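Local coordinates for glucosamine kinase (Streptacidiphilus jiangxiensis, PDB 6HWJ), which catalyses the ATP- and magnesium-dependent phosphorylation of D-glucosamine to D-glucosamine 6-phosphate and, less efficiently, phosphorylates glucose, at residues R351-V354 with F355-D359; L337-V340 with G341-S345; V202-A206 with R207-T211; P400-Y403 with A404-R408. All coordinates share one frame; numbering follows the deposited sequence.

Along the chain contact 3 comes first, at the end of helix 194-207; contacts 2 and 1 follow on helix 335-356, near its start and at its end, and contact 4 lies on helix 398-416. Contacts 1 and 2 have centres about 21 Å apart. Each has a neighbour on another helix: contact 2 packs against contact 4 (centres about 10 Å apart) where Ala-344 and Val-340 meet Arg-402 and Leu-401, while contact 1 meets contact 3 (about 12 Å) through Thr-357 and Arg-203. Helix 335-356 thus runs from the buried neighbourhood of Glu-409, which binds D-glucosamine, and Gln-305, a magnesium-binding residue, out to a surface corner shared with helix 194-207.

Contact 1: R351-V354 with F355-D359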
loop_
_atom_site.group_PDB
_atom_site.type_symbol
_atom_site.label_atom_id
_atom_site.label_comp_id
_atom_site.label_asym_id
_atom_site.label_seq_id
_atom_site.Cartn_x
_atom_site.Cartn_y
_atom_site.Cartn_z
ATOM N N ARG A 351 6.496 -4.640 20.747
ATOM C CA ARG A 351 6.028 -3.723 21.775
ATOM C C ARG A 351 4.567 -3.994 22.107
ATOM O O ARG A 351 4.168 -3.939 23.275
ATOM C CB ARG A 351 6.203 -2.263 21.327
ATOM C CG ARG A 351 7.617 -1.903 20.900
ATOM C CD ARG A 351 8.644 -2.154 21.960
ATOM N NE ARG A 351 10.000 -1.977 21.420
ATOM C CZ ARG A 351 11.113 -2.195 22.109
ATOM N NH1 ARG A 351 11.052 -2.589 23.383
ATOM N NH2 ARG A 351 12.283 -2.029 21.526
ATOM N N VAL A 352 3.751 -4.250 21.080
ATOM C CA VAL A 352 2.320 -4.474 21.288
ATOM C C VAL A 352 2.085 -5.760 22.089
ATOM O O VAL A 352 1.226 -5.802 22.979
ATOM C CB VAL A 352 1.608 -4.518 19.923
ATOM C CG1 VAL A 352 0.187 -5.100 20.070
ATOM C CG2 VAL A 352 1.571 -3.113 19.302
ATOM N N VAL A 353 2.842 -6.825 21.787
ATOM C CA VAL A 353 2.687 -8.076 22.532
ATOM C C VAL A 353 2.944 -7.830 24.006
ATOM O O VAL A 353 2.181 -8.273 24.870
ATOM C CB VAL A 353 3.627 -9.167 21.977
ATOM C CG1 VAL A 353 3.682 -10.380 22.918
ATOM C CG2 VAL A 353 3.182 -9.607 20.599
ATOM N N VAL A 354 4.014 -7.092 24.319
ATOM C CA VAL A 354 4.365 -6.858 25.713
ATOM C C VAL A 354 3.308 -6.006 26.393
ATOM O O VAL A 354 2.948 -6.242 27.551
ATOM C CB VAL A 354 5.762 -6.219 25.800
ATOM C CG1 VAL A 354 6.009 -5.696 27.204
ATOM C CG2 VAL A 354 6.834 -7.239 25.378
ATOM N N PHE A 355 2.810 -4.998 25.698
ATOM C CA PHE A 355 1.854 -4.062 26.275
ATOM C C PHE A 355 0.488 -4.708 26.515
ATOM O O PHE A 355 -0.180 -4.407 27.516
ATOM C CB PHE A 355 1.726 -2.864 25.319
ATOM C CG PHE A 355 0.853 -1.742 25.837
ATOM C CD1 PHE A 355 1.386 -0.738 26.612
ATOM C CD2 PHE A 355 -0.479 -1.655 25.464
ATOM C CE1 PHE A 355 0.601 0.317 27.067
ATOM C CE2 PHE A 355 -1.270 -0.601 25.911
ATOM C CZ PHE A 355 -0.733 0.378 26.699
ATOM N N ARG A 356 0.060 -5.596 25.620
ATOM C CA ARG A 356 -1.302 -6.117 25.652
ATOM C C ARG A 356 -1.445 -7.457 26.360
ATOM O O ARG A 356 -2.572 -7.836 26.694
ATOM C CB ARG A 356 -1.842 -6.285 24.224
ATOM C CG ARG A 356 -1.978 -4.983 23.481
ATOM C CD ARG A 356 -2.641 -5.189 22.130
ATOM N NE ARG A 356 -2.701 -3.933 21.365
ATOM C CZ ARG A 356 -3.038 -3.856 20.084
ATOM N NH1 ARG A 356 -3.364 -4.944 19.414
ATOM N NH2 ARG A 356 -3.047 -2.681 19.478
ATOM N N THR A 357 -0.352 -8.163 26.621
ATOM C CA THR A 357 -0.454 -9.558 27.044
ATOM C C THR A 357 -0.251 -9.679 28.545
ATOM O O THR A 357 0.862 -9.422 29.030
ATOM C CB THR A 357 0.585 -10.399 26.304
ATOM O OG1 THR A 357 0.473 -10.180 24.894
ATOM C CG2 THR A 357 0.384 -11.894 26.593
ATOM N N PRO A 358 -1.258 -10.080 29.312
ATOM C CA PRO A 358 -1.052 -10.245 30.759
ATOM C C PRO A 358 0.048 -11.249 31.057
ATOM O O PRO A 358 0.204 -12.236 30.340
ATOM C CB PRO A 358 -2.415 -10.740 31.262
ATOM C CG PRO A 358 -3.394 -10.275 30.244
ATOM C CD PRO A 358 -2.662 -10.315 28.922
ATOM N N ASP A 359 0.821 -10.977 32.118
ATOM C CA ASP A 359 1.822 -11.911 32.651
ATOM C C ASP A 359 2.893 -12.262 31.623
ATOM O O ASP A 359 3.556 -13.287 31.735
ATOM C CB ASP A 359 1.160 -13.201 33.158
ATOM C CG ASP A 359 0.292 -12.964 34.388
ATOM O OD1 ASP A 359 0.769 -12.330 35.341
ATOM O OD2 ASP A 359 -0.874 -13.404 34.385
#
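The C-terminal turn of helix 335-356 ends here, and Thr-357, the first residue to leave helical backbone angles, turns back on a single carbonyl of the last turn. Its OG1 donates to the O of Val-353 at 2.6 Å, while the N of Thr-357 gives that same oxygen a second, weak bond of 3.1 Å. With chi1 at -52°, OG1 swings to the side of its own backbone N, where both donors can reach one acceptor. Arg-203 on helix 194-207 also hydrogen-bonds OG1, tying this helix end to its neighbour. Earlier in the turn the ordinary helical pattern holds: Phe-355 N binds Arg-351 O at 3.0 Å and Arg-356 N binds Val-352 O at 2.9 Å. The ring of Phe-355 leads off the helix to stack with Tyr-422, and the guanidinium of Arg-351 is held by Asp-347 and Asp-430. One turn apart, Val-352 and Arg-356 run side by side in the same direction. The arginine chain is extended from CG to NE, carrying its guanidinium back along the valine; CG1 of Val-352 covers one face, 3.2 Å above the plane and displaced toward the rim, with NE of Arg-356 3.4 Å from CG1 of Val-352.

Contact 2: L337-V340 with G341-S345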
loop_
_atom_site.group_PDB
_atom_site.type_symbol
_atom_site.label_atom_id
_atom_site.label_comp_id
_atom_site.label_asym_id
_atom_site.label_seq_id
_atom_site.Cartn_x
_atom_site.Cartn_y
_atom_site.Cartn_z
ATOM N N LEU A 337 13.574 2.672 2.376
ATOM C CA LEU A 337 12.327 3.111 2.982
ATOM C C LEU A 337 11.417 1.928 3.307
ATOM O O LEU A 337 10.862 1.839 4.412
ATOM C CB LEU A 337 11.614 4.098 2.051
ATOM C CG LEU A 337 10.249 4.564 2.563
ATOM C CD1 LEU A 337 10.417 5.465 3.788
ATOM C CD2 LEU A 337 9.474 5.313 1.459
ATOM N N ASP A 338 11.235 1.005 2.353
ATOM C CA ASP A 338 10.462 -0.205 2.654
ATOM C C ASP A 338 11.136 -1.004 3.755
ATOM O O ASP A 338 10.462 -1.604 4.607
ATOM C CB ASP A 338 10.299 -1.092 1.419
ATOM C CG ASP A 338 9.370 -0.504 0.360
ATOM O OD1 ASP A 338 8.531 0.377 0.666
ATOM O OD2 ASP A 338 9.479 -0.965 -0.800
ATOM N N VAL A 339 12.471 -1.074 3.719
ATOM C CA VAL A 339 13.211 -1.866 4.704
ATOM C C VAL A 339 12.913 -1.363 6.106
ATOM O O VAL A 339 12.568 -2.147 6.995
ATOM C CB VAL A 339 14.717 -1.829 4.405
ATOM C CG1 VAL A 339 15.503 -2.390 5.556
ATOM C CG2 VAL A 339 15.033 -2.583 3.115
ATOM N N VAL A 340 13.018 -0.041 6.319
ATOM C CA VAL A 340 12.804 0.494 7.655
ATOM C C VAL A 340 11.341 0.403 8.043
ATOM O O VAL A 340 11.016 0.258 9.225
ATOM C CB VAL A 340 13.315 1.945 7.778
ATOM C CG1 VAL A 340 14.812 2.007 7.512
ATOM C CG2 VAL A 340 12.538 2.889 6.872
ATOM N N GLY A 341 10.438 0.521 7.082
ATOM C CA GLY A 341 9.016 0.326 7.382
ATOM C C GLY A 341 8.748 -1.047 7.984
ATOM O O GLY A 341 8.040 -1.173 8.983
ATOM N N MET A 342 9.348 -2.088 7.417
ATOM C CA MET A 342 9.105 -3.439 7.917
ATOM C C MET A 342 9.857 -3.703 9.215
ATOM O O MET A 342 9.289 -4.283 10.142
ATOM C CB MET A 342 9.473 -4.481 6.856
ATOM C CG MET A 342 9.044 -5.893 7.209
ATOM S SD MET A 342 7.265 -6.036 7.535
ATOM C CE MET A 342 6.591 -5.831 5.888
ATOM N N THR A 343 11.114 -3.256 9.330
ATOM C CA THR A 343 11.850 -3.511 10.568
ATOM C C THR A 343 11.242 -2.722 11.725
ATOM O O THR A 343 11.171 -3.227 12.849
ATOM C CB THR A 343 13.340 -3.168 10.431
ATOM O OG1 THR A 343 13.494 -1.792 10.067
ATOM C CG2 THR A 343 14.006 -4.050 9.385
ATOM N N ALA A 344 10.830 -1.471 11.479
ATOM C CA ALA A 344 10.082 -0.736 12.492
ATOM C C ALA A 344 8.809 -1.497 12.882
ATOM O O ALA A 344 8.496 -1.650 14.069
ATOM C CB ALA A 344 9.716 0.654 11.975
ATOM N N SER A 345 8.053 -1.966 11.882
ATOM C CA SER A 345 6.821 -2.700 12.147
ATOM C C SER A 345 7.076 -3.939 13.014
ATOM O O SER A 345 6.309 -4.225 13.940
ATOM C CB SER A 345 6.173 -3.100 10.820
ATOM O OG SER A 345 4.864 -3.585 11.012
#
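Gly-341 opens the second half of this helical run, its N bonded to Leu-337 O at 3.0 Å. Where a side chain would start, the backbone carbonyls of Leu-337 and Asp-338 lie close by. Val-340, just before it, turns CG2 in between its own N and carbonyl carbon (chi1 -61° to CG1), and that methyl comes within 3.2 Å of Gly-341 N; it also packs on Leu-401 and Gln-405 of helix 398-416. Met-342 follows, with N bound to Asp-338 O at 3.1 Å. Its CB passes 3.8 Å from the same Asp-338 oxygen, and the chain then bends at chi2 and chi3 and leaves the helix to pack on Phe-301, Val-303 and Phe-376. The side chain of Asp-338, one turn before Met-342, accepts from His-230 and from the backbone of His-298 and Gly-299. Thr-343 comes next. Its N makes a fairly straight bond of 3.0 Å to Val-339 O, at 167°. A chi1 of 58° folds OG1 back over the preceding turn, 3.2 Å from Val-339 O and 3.3 Å from Val-340 O, and its CG2 also rests against the Val-339 oxygen. Ala-344 N closes on Val-340 O at 2.8 Å, and its methyl lies against Arg-402. Ser-345 bonds back to Gly-341 O through its N, and its OG receives Val-303 N. This is a regular, buried alpha-helix packed against helices 362-386 and 398-416, with one side held to the 297-303 loop that carries Asp-300, which binds D-glucosamine.

Contact 3: V202-A206 with R207-T211; sequences VRRLA and RGELT
Leu-205 O receives Gly-208 N at 2.8 Å, the shortest hydrogen bond at the end of helix 194-207. The donor stands well above the carbonyl plane, 63° out of it, because the chain is already turning away. One residue earlier Arg-204 O takes Glu-209 N at 2.9 Å, and Arg-207 N keeps a regular helical bond to Arg-203 O. Gly-208 makes the reversal with a positive phi of 79°, backbone angles at which a CB would press on the preceding carbonyl oxygen. Outside this backbone turn the side chains form a charged cluster. Arg-204 bends at chi3 (72°), which brings its guanidinium back over the loop. Leu-210 lies across one face: CG is 3.6 Å above the plane, offset toward the rim, and both CD1 and CD2 of Leu-210 come within 3.4 Å of Arg-204 NH1. Glu-209 OE1 stands at the guanidinium edge, but 3.7 Å from Arg-204 NE, a long salt bridge. The other oxygen, Glu-209 OE2, is 3.2 Å from Arg-207 NH1, lying over the guanidinium face, where charge attraction acts without an aimed N-H. Glu-209 therefore sits between two arginines and probably offsets their mutual repulsion. On the buried side Leu-205 reaches CD1 to Leu-210 O and packs on Trp-368, Met-212 and Ala-215. Thr-211 then N-caps helix 212-234. Altogether this is a Schellman motif ending one helix, followed by a short surface link into the next, away from the annotated sites.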
loop_
_atom_site.group_PDB
_atom_site.type_symbol
_atom_site.label_atom_id
_atom_site.label_comp_id
_atom_site.label_asym_id
_atom_site.label_seq_id
_atom_site.Cartn_x
_atom_site.Cartn_y
_atom_site.Cartn_z
ATOM N N VAL A 202 4.703 -13.995 18.148
ATOM C CA VAL A 202 5.546 -13.497 19.243
ATOM C C VAL A 202 4.909 -13.775 20.588
ATOM O O VAL A 202 5.609 -14.041 21.567
ATOM C CB VAL A 202 5.812 -11.986 19.010
ATOM C CG1 VAL A 202 6.559 -11.374 20.174
ATOM C CG2 VAL A 202 6.599 -11.817 17.714
ATOM N N ARG A 203 3.577 -13.726 20.665
ATOM C CA ARG A 203 2.883 -14.127 21.878
ATOM C C ARG A 203 3.161 -15.594 22.198
ATOM O O ARG A 203 3.409 -15.965 23.358
ATOM C CB ARG A 203 1.384 -13.879 21.674
ATOM C CG ARG A 203 0.514 -13.983 22.883
ATOM C CD ARG A 203 -0.861 -13.387 22.568
ATOM N NE ARG A 203 -0.924 -11.954 22.868
ATOM C CZ ARG A 203 -1.778 -11.099 22.299
ATOM N NH1 ARG A 203 -2.630 -11.514 21.366
ATOM N NH2 ARG A 203 -1.772 -9.824 22.658
ATOM N N ARG A 204 3.140 -16.448 21.178
ATOM C CA ARG A 204 3.419 -17.861 21.406
ATOM C C ARG A 204 4.854 -18.063 21.859
ATOM O O ARG A 204 5.109 -18.835 22.794
ATOM C CB ARG A 204 3.096 -18.659 20.133
ATOM C CG ARG A 204 1.591 -18.743 19.868
ATOM C CD ARG A 204 1.252 -19.381 18.517
ATOM N NE ARG A 204 1.503 -20.826 18.489
ATOM C CZ ARG A 204 2.185 -21.466 17.537
ATOM N NH1 ARG A 204 2.693 -20.809 16.501
ATOM N NH2 ARG A 204 2.347 -22.775 17.618
ATOM N N LEU A 205 5.798 -17.338 21.252
ATOM C CA LEU A 205 7.166 -17.321 21.760
ATOM C C LEU A 205 7.192 -16.962 23.246
ATOM O O LEU A 205 7.820 -17.650 24.055
ATOM C CB LEU A 205 8.014 -16.330 20.959
ATOM C CG LEU A 205 9.427 -16.024 21.483
ATOM C CD1 LEU A 205 10.323 -17.244 21.346
ATOM C CD2 LEU A 205 10.021 -14.834 20.745
ATOM N N ALA A 206 6.510 -15.876 23.621
ATOM C CA ALA A 206 6.541 -15.438 25.015
ATOM C C ALA A 206 5.989 -16.511 25.942
ATOM O O ALA A 206 6.475 -16.663 27.072
ATOM C CB ALA A 206 5.755 -14.140 25.168
ATOM N N ARG A 207 4.997 -17.268 25.481
ATOM C CA ARG A 207 4.444 -18.365 26.258
ATOM C C ARG A 207 5.300 -19.624 26.209
ATOM O O ARG A 207 4.983 -20.588 26.909
ATOM C CB ARG A 207 3.035 -18.718 25.755
ATOM C CG ARG A 207 1.903 -17.976 26.431
ATOM C CD ARG A 207 0.556 -18.463 25.902
ATOM N NE ARG A 207 0.444 -18.271 24.456
ATOM C CZ ARG A 207 -0.607 -18.631 23.726
ATOM N NH1 ARG A 207 -1.651 -19.213 24.300
ATOM N NH2 ARG A 207 -0.613 -18.409 22.420
ATOM N N GLY A 208 6.356 -19.652 25.400
ATOM C CA GLY A 208 7.150 -20.857 25.255
ATOM C C GLY A 208 6.566 -21.913 24.346
ATOM O O GLY A 208 7.055 -23.048 24.356
ATOM N N GLU A 209 5.527 -21.583 23.569
ATOM C CA GLU A 209 4.965 -22.519 22.606
ATOM C C GLU A 209 5.747 -22.547 21.300
ATOM O O GLU A 209 5.572 -23.474 20.502
ATOM C CB GLU A 209 3.511 -22.163 22.305
ATOM C CG GLU A 209 2.620 -22.141 23.533
ATOM C CD GLU A 209 1.181 -21.818 23.190
ATOM O OE1 GLU A 209 0.854 -21.744 21.984
ATOM O OE2 GLU A 209 0.381 -21.637 24.127
ATOM N N LEU A 210 6.577 -21.535 21.055
ATOM C CA LEU A 210 7.524 -21.545 19.954
ATOM C C LEU A 210 8.916 -21.260 20.509
ATOM O O LEU A 210 9.065 -20.566 21.508
ATOM C CB LEU A 210 7.188 -20.497 18.896
ATOM C CG LEU A 210 5.874 -20.643 18.136
ATOM C CD1 LEU A 210 5.691 -19.431 17.238
ATOM C CD2 LEU A 210 5.846 -21.905 17.313
ATOM N N THR A 211 9.926 -21.816 19.860
ATOM C CA THR A 211 11.299 -21.461 20.163
ATOM C C THR A 211 11.649 -20.141 19.494
ATOM O O THR A 211 10.961 -19.684 18.577
ATOM C CB THR A 211 12.255 -22.530 19.653
ATOM O OG1 THR A 211 12.147 -22.594 18.228
ATOM C CG2 THR A 211 11.904 -23.874 20.255
#

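Contact 4: P400-Y403 with A404-R408; sequences PLRY and AQEVR
Arg-402 sets out from helix 398-416 with CB pointing away from the next turn; CG is anti to the backbone N (chi1 175°), and a bend at chi2 brings the chain round to Glu-406. CD passes 3.9 Å from Glu-406 OE2. NE of Arg-402 then donates to that oxygen at 2.8 Å with an N-H angle of 160°, in the guanidinium plane and on the anti lone pair. CZ of Arg-402 lies 3.4 Å from Glu-406 OE2, and NH1 reaches the same atom at 3.1 Å, a more bent bond that meets the oxygen out of the carboxylate plane. The grip is thus side-on, two nitrogens on one atom, with guanidinium and carboxylate planes 48° apart. NH1 also salt-bridges Asp-347, and NH2 binds Gln-373. Glu-406 curls back at chi2, its CG 3.5 Å from Arg-402 O, and its other oxygen, OE1, accepts from His-348. Next to it Gln-405 folds CG against Leu-401 O, 3.3 Å away. Gln-405 to Arg-408 belong to the motif thought to determine substrate specificity, and Glu-409, which binds D-glucosamine, follows directly. One buried arginine faces two acids, Glu-406 and Asp-347, and probably shares its positive charge between them; His-348 on OE1 together with the arginine on OE2 probably fixes the carboxylate's rotation, while Asp-347 and Gln-373 steady the guanidinium.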
loop_
_atom_site.group_PDB
_atom_site.type_symbol
_atom_site.label_atom_id
_atom_site.label_comp_id
_atom_site.label_asym_id
_atom_site.label_seq_id
_atom_site.Cartn_x
_atom_site.Cartn_y
_atom_site.Cartn_z
ATOM N N PRO A 400 18.623 7.305 9.683
ATOM C CA PRO A 400 17.721 8.462 9.525
ATOM C C PRO A 400 16.293 8.082 9.175
ATOM O O PRO A 400 15.360 8.670 9.731
ATOM C CB PRO A 400 18.393 9.294 8.423
ATOM C CG PRO A 400 19.397 8.400 7.771
ATOM C CD PRO A 400 19.823 7.407 8.840
ATOM N N LEU A 401 16.078 7.128 8.254
ATOM C CA LEU A 401 14.714 6.772 7.881
ATOM C C LEU A 401 14.001 6.022 9.003
ATOM O O LEU A 401 12.784 6.178 9.187
ATOM C CB LEU A 401 14.714 5.939 6.608
ATOM C CG LEU A 401 15.134 6.604 5.302
ATOM C CD1 LEU A 401 14.853 5.670 4.116
ATOM C CD2 LEU A 401 14.429 7.948 5.106
ATOM N N ARG A 402 14.724 5.206 9.768
ATOM C CA ARG A 402 14.086 4.520 10.888
ATOM C C ARG A 402 13.628 5.518 11.943
ATOM O O ARG A 402 12.492 5.448 12.427
ATOM C CB ARG A 402 15.032 3.479 11.485
ATOM C CG ARG A 402 14.496 2.808 12.733
ATOM C CD ARG A 402 13.191 2.024 12.463
ATOM N NE ARG A 402 12.656 1.469 13.702
ATOM C CZ ARG A 402 13.058 0.315 14.239
ATOM N NH1 ARG A 402 12.541 -0.092 15.386
ATOM N NH2 ARG A 402 13.960 -0.431 13.621
ATOM N N TYR A 403 14.494 6.476 12.299
ATOM C CA TYR A 403 14.088 7.490 13.253
ATOM C C TYR A 403 12.813 8.173 12.777
ATOM O O TYR A 403 11.886 8.383 13.558
ATOM C CB TYR A 403 15.217 8.512 13.458
ATOM C CG TYR A 403 16.401 8.018 14.280
ATOM C CD1 TYR A 403 16.402 6.756 14.864
ATOM C CD2 TYR A 403 17.512 8.831 14.487
ATOM C CE1 TYR A 403 17.489 6.317 15.624
ATOM C CE2 TYR A 403 18.584 8.405 15.245
ATOM C CZ TYR A 403 18.569 7.140 15.807
ATOM O OH TYR A 403 19.651 6.711 16.559
ATOM N N ALA A 404 12.750 8.526 11.487
ATOM C CA ALA A 404 11.575 9.212 10.959
ATOM C C ALA A 404 10.328 8.332 11.058
ATOM O O ALA A 404 9.218 8.841 11.260
ATOM C CB ALA A 404 11.822 9.615 9.509
ATOM N N GLN A 405 10.492 7.021 10.907
ATOM C CA GLN A 405 9.363 6.112 11.070
ATOM C C GLN A 405 8.814 6.199 12.485
ATOM O O GLN A 405 7.598 6.292 12.689
ATOM C CB GLN A 405 9.775 4.677 10.752
ATOM C CG GLN A 405 10.042 4.380 9.299
ATOM C CD GLN A 405 8.766 4.204 8.485
ATOM O OE1 GLN A 405 7.659 4.142 9.035
ATOM N NE2 GLN A 405 8.920 4.121 7.168
ATOM N N GLU A 406 9.707 6.173 13.484
ATOM C CA GLU A 406 9.258 6.236 14.876
ATOM C C GLU A 406 8.582 7.570 15.176
ATOM O O GLU A 406 7.577 7.619 15.902
ATOM C CB GLU A 406 10.443 5.993 15.820
ATOM C CG GLU A 406 11.171 4.673 15.579
ATOM C CD GLU A 406 10.267 3.450 15.802
ATOM O OE1 GLU A 406 9.229 3.594 16.460
ATOM O OE2 GLU A 406 10.597 2.348 15.318
ATOM N N VAL A 407 9.097 8.668 14.601
ATOM C CA VAL A 407 8.458 9.959 14.787
ATOM C C VAL A 407 7.048 9.962 14.205
ATOM O O VAL A 407 6.137 10.595 14.761
ATOM C CB VAL A 407 9.321 11.073 14.167
ATOM C CG1 VAL A 407 8.601 12.406 14.228
ATOM C CG2 VAL A 407 10.677 11.143 14.872
ATOM N N ARG A 408 6.845 9.273 13.083
ATOM C CA ARG A 408 5.501 9.168 12.517
ATOM C C ARG A 408 4.539 8.489 13.488
ATOM O O ARG A 408 3.337 8.776 13.470
ATOM C CB ARG A 408 5.525 8.392 11.193
ATOM C CG ARG A 408 6.152 9.122 10.014
ATOM C CD ARG A 408 5.439 10.423 9.681
ATOM N NE ARG A 408 3.987 10.274 9.624
ATOM C CZ ARG A 408 3.145 11.251 9.294
ATOM N NH1 ARG A 408 1.843 11.024 9.275
ATOM N NH2 ARG A 408 3.608 12.454 8.978
#